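Long-range contacts in nitrogen regulatory protein P-II (PDB 5D4N), which binds adenine nucleotides between the subunits of its trimer and probably acts as a PII-type signalling regulator that responds to bicarbonate: residues Y7-L12 and I67-E72; E13-G18 and L63-A68. All blocks are in the same frame, centred on the assembly; numbering follows the deposited sequence.

In the fold
Contacts 1 and 2 are successive lengths of one antiparallel pairing between strands 7-17 and 63-70, the two central strands of the ferredoxin-like sheet, with centres 15 Å apart. Ile67 and Ala68 belong to both. Contact 1 lies at the AMP end, where Ala69 holds the adenine by its backbone, while contact 2 reaches the ADP end, where Ile15 and Leu63 touch the ribose. The side chain of Ile67 is about 13 Å from the ADP. Each nucleotide is also bound by a neighbouring subunit, so the strand pair spans from one intersubunit site to the next. Contact 2 is the more central, about 5 Å from the chain centre against about 11 Å for contact 1.

Contact 1 (Y7-L12 and I67-E72); sequences YPLKKL and IAAVPE. With AMP (adenosine monophosphate), chain F.
Lys10 to Leu12 pair antiparallel with Ala68 to Val70, the short strand axes 4.5 Å apart and at 162°; Lys10-Val70 and Leu12-Ala68 are hydrogen-bonded pairs on either side of the non-hydrogen-bonded pair Lys11-Ala69. Two backbone bonds close each outer pair, Leu12 N to Ala68 O being 2.8 Å. Leu9, just beyond the last bridged pair, brings the end of its side chain against the partner strand: its CG lies 3.3 Å from Val70 O, its CD2 meets Ala69 CB at 3.8 Å, and its CD1 reaches Pro71 CA. An alanine in place of Leu9 would probably open a gap beside Ala69 and Pro71 and strip the apolar cover from the flank of Val70 O. The chain of Lys10 bends at its second torsion (chi2 -72°) and runs alongside Glu72, both pointing the same way, with Lys10 CE 3.6 Å from Glu72 CG. Lys10 NZ stays 4.3 Å from Glu72 OE2, beyond salt-bridge range, and pairs with Asp97 instead. Lys11 crosses Ile67, its CD on Ile67 CG2 at 3.6 Å, and its amine forms salt bridges to Glu13 of its own chain and Glu13 of the second subunit. A water links Pro8 O to Glu72 N. Leu12 and Val70 face helix 72-88, where both touch Leu78. Ala69, at a non-hydrogen-bonded position, spends its backbone on the nucleotide: its N donates to AMP N1 (2.9 Å, 174°), and its O accepts from AMP N6. This two-point reading of an adenine edge by a strand end belongs to the intersubunit nucleotide site of the trimeric PII fold.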
loop_
_atom_site.group_PDB
_atom_site.type_symbol
_atom_site.label_atom_id
_atom_site.label_comp_id
_atom_site.label_asym_id
_atom_site.label_seq_id
_atom_site.Cartn_x
_atom_site.Cartn_y
_atom_site.Cartn_z
ATOM N N TYR A 7 3.130 -10.011 -15.865
ATOM C CA TYR A 7 3.622 -8.943 -16.713
ATOM C C TYR A 7 3.959 -7.733 -15.862
ATOM O O TYR A 7 3.263 -7.465 -14.880
ATOM C CB TYR A 7 2.521 -8.555 -17.691
ATOM C CG TYR A 7 2.112 -9.686 -18.606
ATOM C CD1 TYR A 7 1.157 -10.623 -18.208
ATOM C CD2 TYR A 7 2.623 -9.779 -19.891
ATOM C CE1 TYR A 7 0.717 -11.622 -19.073
ATOM C CE2 TYR A 7 2.176 -10.759 -20.773
ATOM C CZ TYR A 7 1.236 -11.689 -20.355
ATOM O OH TYR A 7 0.822 -12.673 -21.224
ATOM N N PRO A 8 4.996 -6.961 -16.212
ATOM C CA PRO A 8 5.345 -5.798 -15.374
ATOM C C PRO A 8 4.403 -4.621 -15.559
ATOM O O PRO A 8 3.885 -4.348 -16.659
ATOM C CB PRO A 8 6.751 -5.439 -15.847
ATOM C CG PRO A 8 6.781 -5.895 -17.270
ATOM C CD PRO A 8 5.946 -7.134 -17.337
ATOM N N LEU A 9 4.191 -3.890 -14.474
ATOM C CA LEU A 9 3.381 -2.673 -14.528
ATOM C C LEU A 9 3.915 -1.768 -13.425
ATOM O O LEU A 9 4.762 -2.199 -12.644
ATOM C CB LEU A 9 1.901 -2.988 -14.244
ATOM C CG LEU A 9 0.829 -2.254 -15.056
ATOM C CD1 LEU A 9 0.723 -2.708 -16.504
ATOM C CD2 LEU A 9 -0.522 -2.388 -14.384
ATOM N N LYS A 10 3.419 -0.536 -13.348
ATOM C CA LYS A 10 3.813 0.367 -12.257
ATOM C C LYS A 10 2.593 0.576 -11.375
ATOM O O LYS A 10 1.456 0.387 -11.842
ATOM C CB LYS A 10 4.279 1.709 -12.845
ATOM C CG LYS A 10 5.537 1.588 -13.743
ATOM C CD LYS A 10 6.803 1.303 -12.944
ATOM C CE LYS A 10 7.970 1.132 -13.909
ATOM N NZ LYS A 10 9.264 1.005 -13.218
ATOM N N LYS A 11 2.798 0.896 -10.094
ATOM C CA LYS A 11 1.667 1.182 -9.217
ATOM C C LYS A 11 1.990 2.453 -8.473
ATOM O O LYS A 11 3.017 2.540 -7.787
ATOM C CB LYS A 11 1.410 0.055 -8.221
ATOM C CG LYS A 11 0.033 0.166 -7.527
ATOM C CD LYS A 11 -0.015 -0.619 -6.223
ATOM C CE LYS A 11 0.724 0.050 -5.094
ATOM N NZ LYS A 11 0.578 -0.763 -3.835
ATOM N N LEU A 12 1.129 3.446 -8.638
ATOM C CA LEU A 12 1.311 4.699 -7.899
ATOM C C LEU A 12 0.527 4.657 -6.612
ATOM O O LEU A 12 -0.590 4.144 -6.570
ATOM C CB LEU A 12 0.761 5.880 -8.721
ATOM C CG LEU A 12 1.335 6.073 -10.135
ATOM C CD1 LEU A 12 0.774 7.352 -10.759
ATOM C CD2 LEU A 12 2.820 6.111 -10.121
ATOM N N ILE A 67 -4.579 4.576 -5.101
ATOM C CA ILE A 67 -3.691 3.530 -5.581
ATOM C C ILE A 67 -4.057 3.351 -7.039
ATOM O O ILE A 67 -5.220 3.063 -7.350
ATOM C CB ILE A 67 -3.934 2.197 -4.809
ATOM C CG1 ILE A 67 -3.633 2.353 -3.313
ATOM C CG2 ILE A 67 -3.107 1.061 -5.438
ATOM C CD1 ILE A 67 -4.186 1.142 -2.488
ATOM N N ALA A 68 -3.077 3.496 -7.930
ATOM C CA ALA A 68 -3.377 3.382 -9.335
ATOM C C ALA A 68 -2.350 2.550 -10.062
ATOM O O ALA A 68 -1.194 2.965 -10.151
ATOM C CB ALA A 68 -3.473 4.781 -9.956
ATOM N N ALA A 69 -2.762 1.354 -10.559
ATOM C CA ALA A 69 -1.880 0.519 -11.373
ATOM C C ALA A 69 -1.953 1.060 -12.785
ATOM O O ALA A 69 -3.040 1.189 -13.366
ATOM C CB ALA A 69 -2.346 -0.946 -11.352
ATOM N N VAL A 70 -0.779 1.393 -13.334
ATOM C CA VAL A 70 -0.678 2.007 -14.658
ATOM C C VAL A 70 0.455 1.401 -15.467
ATOM O O VAL A 70 1.479 1.018 -14.904
ATOM C CB VAL A 70 -0.478 3.542 -14.526
ATOM C CG1 VAL A 70 -1.588 4.180 -13.711
ATOM C CG2 VAL A 70 0.883 3.928 -13.921
ATOM N N PRO A 71 0.327 1.396 -16.804
ATOM C CA PRO A 71 1.465 0.986 -17.640
ATOM C C PRO A 71 2.608 1.994 -17.432
ATOM O O PRO A 71 2.345 3.176 -17.163
ATOM C CB PRO A 71 0.917 1.115 -19.074
ATOM C CG PRO A 71 -0.559 1.230 -18.938
ATOM C CD PRO A 71 -0.816 1.861 -17.625
ATOM N N GLU A 72 3.878 1.561 -17.565
ATOM C CA GLU A 72 5.018 2.446 -17.363
ATOM C C GLU A 72 4.944 3.736 -18.211
ATOM O O GLU A 72 5.338 4.797 -17.725
ATOM C CB GLU A 72 6.352 1.710 -17.579
ATOM C CG GLU A 72 7.561 2.560 -17.189
ATOM C CD GLU A 72 8.951 1.971 -17.352
ATOM O OE1 GLU A 72 9.066 0.768 -17.683
ATOM O OE2 GLU A 72 9.930 2.717 -17.123
HETATM P P AMP F . -12.763 -3.999 -12.151
HETATM O O1P AMP F . -12.260 -3.308 -13.411
HETATM O O2P AMP F . -14.280 -3.961 -12.130
HETATM O O3P AMP F . -12.188 -5.355 -11.926
HETATM O "O5'" AMP F . -12.342 -3.047 -10.921
HETATM C "C5'" AMP F . -12.753 -3.398 -9.580
HETATM C "C4'" AMP F . -11.946 -2.581 -8.603
HETATM O "O4'" AMP F . -10.558 -2.936 -8.704
HETATM C "C3'" AMP F . -11.966 -1.079 -8.866
HETATM O "O3'" AMP F . -13.160 -0.469 -8.395
HETATM C "C2'" AMP F . -10.711 -0.635 -8.103
HETATM O "O2'" AMP F . -11.007 -0.587 -6.712
HETATM C "C1'" AMP F . -9.749 -1.802 -8.413
HETATM N N9 AMP F . -8.918 -1.539 -9.585
HETATM C C8 AMP F . -9.187 -1.852 -10.896
HETATM N N7 AMP F . -8.284 -1.419 -11.743
HETATM C C5 AMP F . -7.373 -0.753 -10.935
HETATM C C6 AMP F . -6.184 -0.055 -11.223
HETATM N N6 AMP F . -5.702 0.100 -12.470
HETATM N N1 AMP F . -5.494 0.465 -10.177
HETATM C C2 AMP F . -5.975 0.311 -8.936
HETATM N N3 AMP F . -7.106 -0.295 -8.546
HETATM C C4 AMP F . -7.749 -0.828 -9.602
HETATM O O HOH W 1 4.307 -1.341 -17.589
#

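Contact 2 (E13-G18 and L63-A68); sequences EIILEG and LIMIIA. With AMP (adenosine monophosphate), chain F; ADP (adenosine-5'-diphosphate), chain D.
Ile15 and Met65 face each other as a non-hydrogen-bonded pair, with Ile15 CG1 lying across Met65 CG at 3.8 Å. The methionine carries on along the sheet face to Glu13, where its SD sits 3.9 Å from Glu13 CB and about as near to CG and CD, lying across the middle of the extended acid chain. On the other face Leu16 and Ile64 lie side by side, Leu16 CD2 meeting Ile64 CG1 at 3.8 Å and Ile66 CD1 at 3.9 Å. Its first torsion (chi1 77°) sets CG between the backbone N and the carbonyl carbon, from where CD2 bridges both isoleucines. Ile14 and Ile66 pack more loosely, CB to CB 4.2 Å. Beneath them are four backbone bonds, from Ile66 N to Ile14 O at 2.8 Å to Leu16 N to Ile64 O at 3.1 Å; the latter donor comes in almost head-on to its carbonyl. These antiparallel neighbours are the first and third strands of the ferredoxin-like βαβ-βαβ fold, and helices 21-31 and 72-88 lie over the face of Ile14, Leu16, Ile64 and Ile66. Ala24 meets Leu16 and Ile66, and Phe86 meets Ile14 and Leu16. The face of Glu13, Ile15 and Met65 looks to the trimer interior instead: Met65 packs on Ile67 of the third subunit, and Glu13 OE1 is salt-bridged to Lys11 of that subunit. At the strand end Leu63 CD2 rests on the backbone of Leu16, while Leu63 CD1 touches ADP O2' at 3.4 Å. Ile15 CG2 approaches the same ribose hydroxyl, and Thr37 and Lys105 of the third subunit hydrogen-bond to the nucleotide.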
loop_
_atom_site.group_PDB
_atom_site.type_symbol
_atom_site.label_atom_id
_atom_site.label_comp_id
_atom_site.label_asym_id
_atom_site.label_seq_id
_atom_site.Cartn_x
_atom_site.Cartn_y
_atom_site.Cartn_z
ATOM N N GLU A 13 1.096 5.256 -5.564
ATOM C CA GLU A 13 0.365 5.547 -4.329
ATOM C C GLU A 13 0.423 7.077 -4.242
ATOM O O GLU A 13 1.523 7.639 -4.182
ATOM C CB GLU A 13 1.029 4.947 -3.082
ATOM C CG GLU A 13 0.801 3.440 -3.069
ATOM C CD GLU A 13 1.412 2.701 -1.891
ATOM O OE1 GLU A 13 2.228 3.294 -1.153
ATOM O OE2 GLU A 13 1.095 1.501 -1.735
ATOM N N ILE A 14 -0.733 7.744 -4.356
ATOM C CA ILE A 14 -0.791 9.219 -4.396
ATOM C C ILE A 14 -1.485 9.645 -3.121
ATOM O O ILE A 14 -2.664 9.335 -2.949
ATOM C CB ILE A 14 -1.589 9.667 -5.620
ATOM C CG1 ILE A 14 -0.965 9.112 -6.917
ATOM C CG2 ILE A 14 -1.690 11.220 -5.646
ATOM C CD1 ILE A 14 -1.994 9.081 -8.115
ATOM N N ILE A 15 -0.759 10.316 -2.221
ATOM C CA ILE A 15 -1.326 10.684 -0.917
ATOM C C ILE A 15 -1.547 12.169 -0.914
ATOM O O ILE A 15 -0.618 12.925 -1.156
ATOM C CB ILE A 15 -0.417 10.228 0.251
ATOM C CG1 ILE A 15 -0.214 8.674 0.195
ATOM C CG2 ILE A 15 -1.039 10.700 1.588
ATOM C CD1 ILE A 15 0.948 8.107 1.089
ATOM N N LEU A 16 -2.790 12.583 -0.699
ATOM C CA LEU A 16 -3.129 14.004 -0.761
ATOM C C LEU A 16 -4.381 14.308 0.029
ATOM O O LEU A 16 -5.086 13.398 0.450
ATOM C CB LEU A 16 -3.249 14.485 -2.242
ATOM C CG LEU A 16 -4.536 14.119 -3.016
ATOM C CD1 LEU A 16 -4.506 14.774 -4.405
ATOM C CD2 LEU A 16 -4.713 12.614 -3.197
ATOM N N GLU A 17 -4.668 15.595 0.246
ATOM C CA GLU A 17 -5.877 15.954 0.986
ATOM C C GLU A 17 -7.108 15.584 0.181
ATOM O O GLU A 17 -7.137 15.763 -1.041
ATOM C CB GLU A 17 -5.886 17.456 1.285
ATOM C CG GLU A 17 -4.792 17.852 2.270
ATOM C CD GLU A 17 -4.495 19.344 2.199
ATOM O OE1 GLU A 17 -3.917 19.782 1.178
ATOM O OE2 GLU A 17 -4.910 20.090 3.113
ATOM N N GLY A 18 -8.113 15.075 0.870
ATOM C CA GLY A 18 -9.337 14.624 0.212
ATOM C C GLY A 18 -10.034 15.694 -0.613
ATOM O O GLY A 18 -10.752 15.369 -1.566
ATOM N N LEU A 63 -7.078 13.161 4.654
ATOM C CA LEU A 63 -6.095 12.639 3.698
ATOM C C LEU A 63 -6.614 11.361 3.092
ATOM O O LEU A 63 -7.300 10.580 3.757
ATOM C CB LEU A 63 -4.733 12.292 4.340
ATOM C CG LEU A 63 -3.786 13.405 4.721
ATOM C CD1 LEU A 63 -2.575 12.802 5.421
ATOM C CD2 LEU A 63 -3.310 14.201 3.511
ATOM N N ILE A 64 -6.280 11.144 1.826
ATOM C CA ILE A 64 -6.629 9.904 1.140
ATOM C C ILE A 64 -5.393 9.383 0.423
ATOM O O ILE A 64 -4.433 10.133 0.192
ATOM C CB ILE A 64 -7.799 10.097 0.112
ATOM C CG1 ILE A 64 -7.388 11.102 -1.021
ATOM C CG2 ILE A 64 -9.087 10.504 0.795
ATOM C CD1 ILE A 64 -8.375 11.195 -2.171
ATOM N N MET A 65 -5.419 8.101 0.061
ATOM C CA MET A 65 -4.366 7.523 -0.756
ATOM C C MET A 65 -5.028 6.913 -1.954
ATOM O O MET A 65 -5.909 6.046 -1.805
ATOM C CB MET A 65 -3.554 6.450 -0.004
ATOM C CG MET A 65 -2.511 5.826 -0.892
ATOM S SD MET A 65 -1.357 4.738 -0.002
ATOM C CE MET A 65 -2.491 3.418 0.565
ATOM N N ILE A 66 -4.634 7.374 -3.142
ATOM C CA ILE A 66 -5.189 6.823 -4.379
ATOM C C ILE A 66 -4.153 5.831 -4.883
ATOM O O ILE A 66 -2.982 6.203 -5.074
ATOM C CB ILE A 66 -5.434 7.943 -5.416
ATOM C CG1 ILE A 66 -6.440 8.957 -4.864
ATOM C CG2 ILE A 66 -5.939 7.296 -6.726
ATOM C CD1 ILE A 66 -6.565 10.261 -5.741
ATOM N N ILE A 67 -4.579 4.576 -5.101
ATOM C CA ILE A 67 -3.691 3.530 -5.581
ATOM C C ILE A 67 -4.057 3.351 -7.039
ATOM O O ILE A 67 -5.220 3.063 -7.350
ATOM C CB ILE A 67 -3.934 2.197 -4.809
ATOM C CG1 ILE A 67 -3.633 2.353 -3.313
ATOM C CG2 ILE A 67 -3.107 1.061 -5.438
ATOM C CD1 ILE A 67 -4.186 1.142 -2.488
ATOM N N ALA A 68 -3.077 3.496 -7.930
ATOM C CA ALA A 68 -3.377 3.382 -9.335
ATOM C C ALA A 68 -2.350 2.550 -10.062
ATOM O O ALA A 68 -1.194 2.965 -10.151
ATOM C CB ALA A 68 -3.473 4.781 -9.956
HETATM P P AMP F . -12.763 -3.999 -12.151
HETATM O O1P AMP F . -12.260 -3.308 -13.411
HETATM O O2P AMP F . -14.280 -3.961 -12.130
HETATM O O3P AMP F . -12.188 -5.355 -11.926
HETATM O "O5'" AMP F . -12.342 -3.047 -10.921
HETATM C "C5'" AMP F . -12.753 -3.398 -9.580
HETATM C "C4'" AMP F . -11.946 -2.581 -8.603
HETATM O "O4'" AMP F . -10.558 -2.936 -8.704
HETATM C "C3'" AMP F . -11.966 -1.079 -8.866
HETATM O "O3'" AMP F . -13.160 -0.469 -8.395
HETATM C "C2'" AMP F . -10.711 -0.635 -8.103
HETATM O "O2'" AMP F . -11.007 -0.587 -6.712
HETATM C "C1'" AMP F . -9.749 -1.802 -8.413
HETATM N N9 AMP F . -8.918 -1.539 -9.585
HETATM C C8 AMP F . -9.187 -1.852 -10.896
HETATM N N7 AMP F . -8.284 -1.419 -11.743
HETATM C C5 AMP F . -7.373 -0.753 -10.935
HETATM C C6 AMP F . -6.184 -0.055 -11.223
HETATM N N6 AMP F . -5.702 0.100 -12.470
HETATM N N1 AMP F . -5.494 0.465 -10.177
HETATM C C2 AMP F . -5.975 0.311 -8.936
HETATM N N3 AMP F . -7.106 -0.295 -8.546
HETATM C C4 AMP F . -7.749 -0.828 -9.602
HETATM P PB ADP D . 2.710 19.470 4.927
HETATM O O1B ADP D . 3.949 20.096 4.583
HETATM O O2B ADP D . 1.564 20.345 4.507
HETATM O O3B ADP D . 2.623 19.262 6.423
HETATM P PA ADP D . 3.567 17.061 3.344
HETATM O O1A ADP D . 3.477 17.282 1.876
HETATM O O2A ADP D . 5.039 17.096 3.812
HETATM O O3A ADP D . 2.620 18.063 4.162
HETATM O "O5'" ADP D . 2.980 15.621 3.677
HETATM C "C5'" ADP D . 1.577 15.380 3.483
HETATM C "C4'" ADP D . 1.269 13.938 3.792
HETATM O "O4'" ADP D . 2.027 13.086 2.911
HETATM C "C3'" ADP D . 1.694 13.497 5.186
HETATM O "O3'" ADP D . 0.747 13.876 6.181
HETATM C "C2'" ADP D . 1.770 11.981 5.001
HETATM O "O2'" ADP D . 0.462 11.445 4.983
HETATM C "C1'" ADP D . 2.352 11.873 3.587
HETATM N N9 ADP D . 3.805 11.719 3.607
HETATM C C8 ADP D . 4.756 12.707 3.582
HETATM N N7 ADP D . 5.983 12.272 3.738
HETATM C C5 ADP D . 5.831 10.899 3.864
HETATM C C6 ADP D . 6.764 9.850 4.013
HETATM N N6 ADP D . 8.085 10.049 4.158
HETATM N N1 ADP D . 6.286 8.583 4.023
HETATM C C2 ADP D . 4.965 8.389 3.928
HETATM N N3 ADP D . 3.992 9.299 3.817
HETATM C C4 ADP D . 4.496 10.542 3.775
#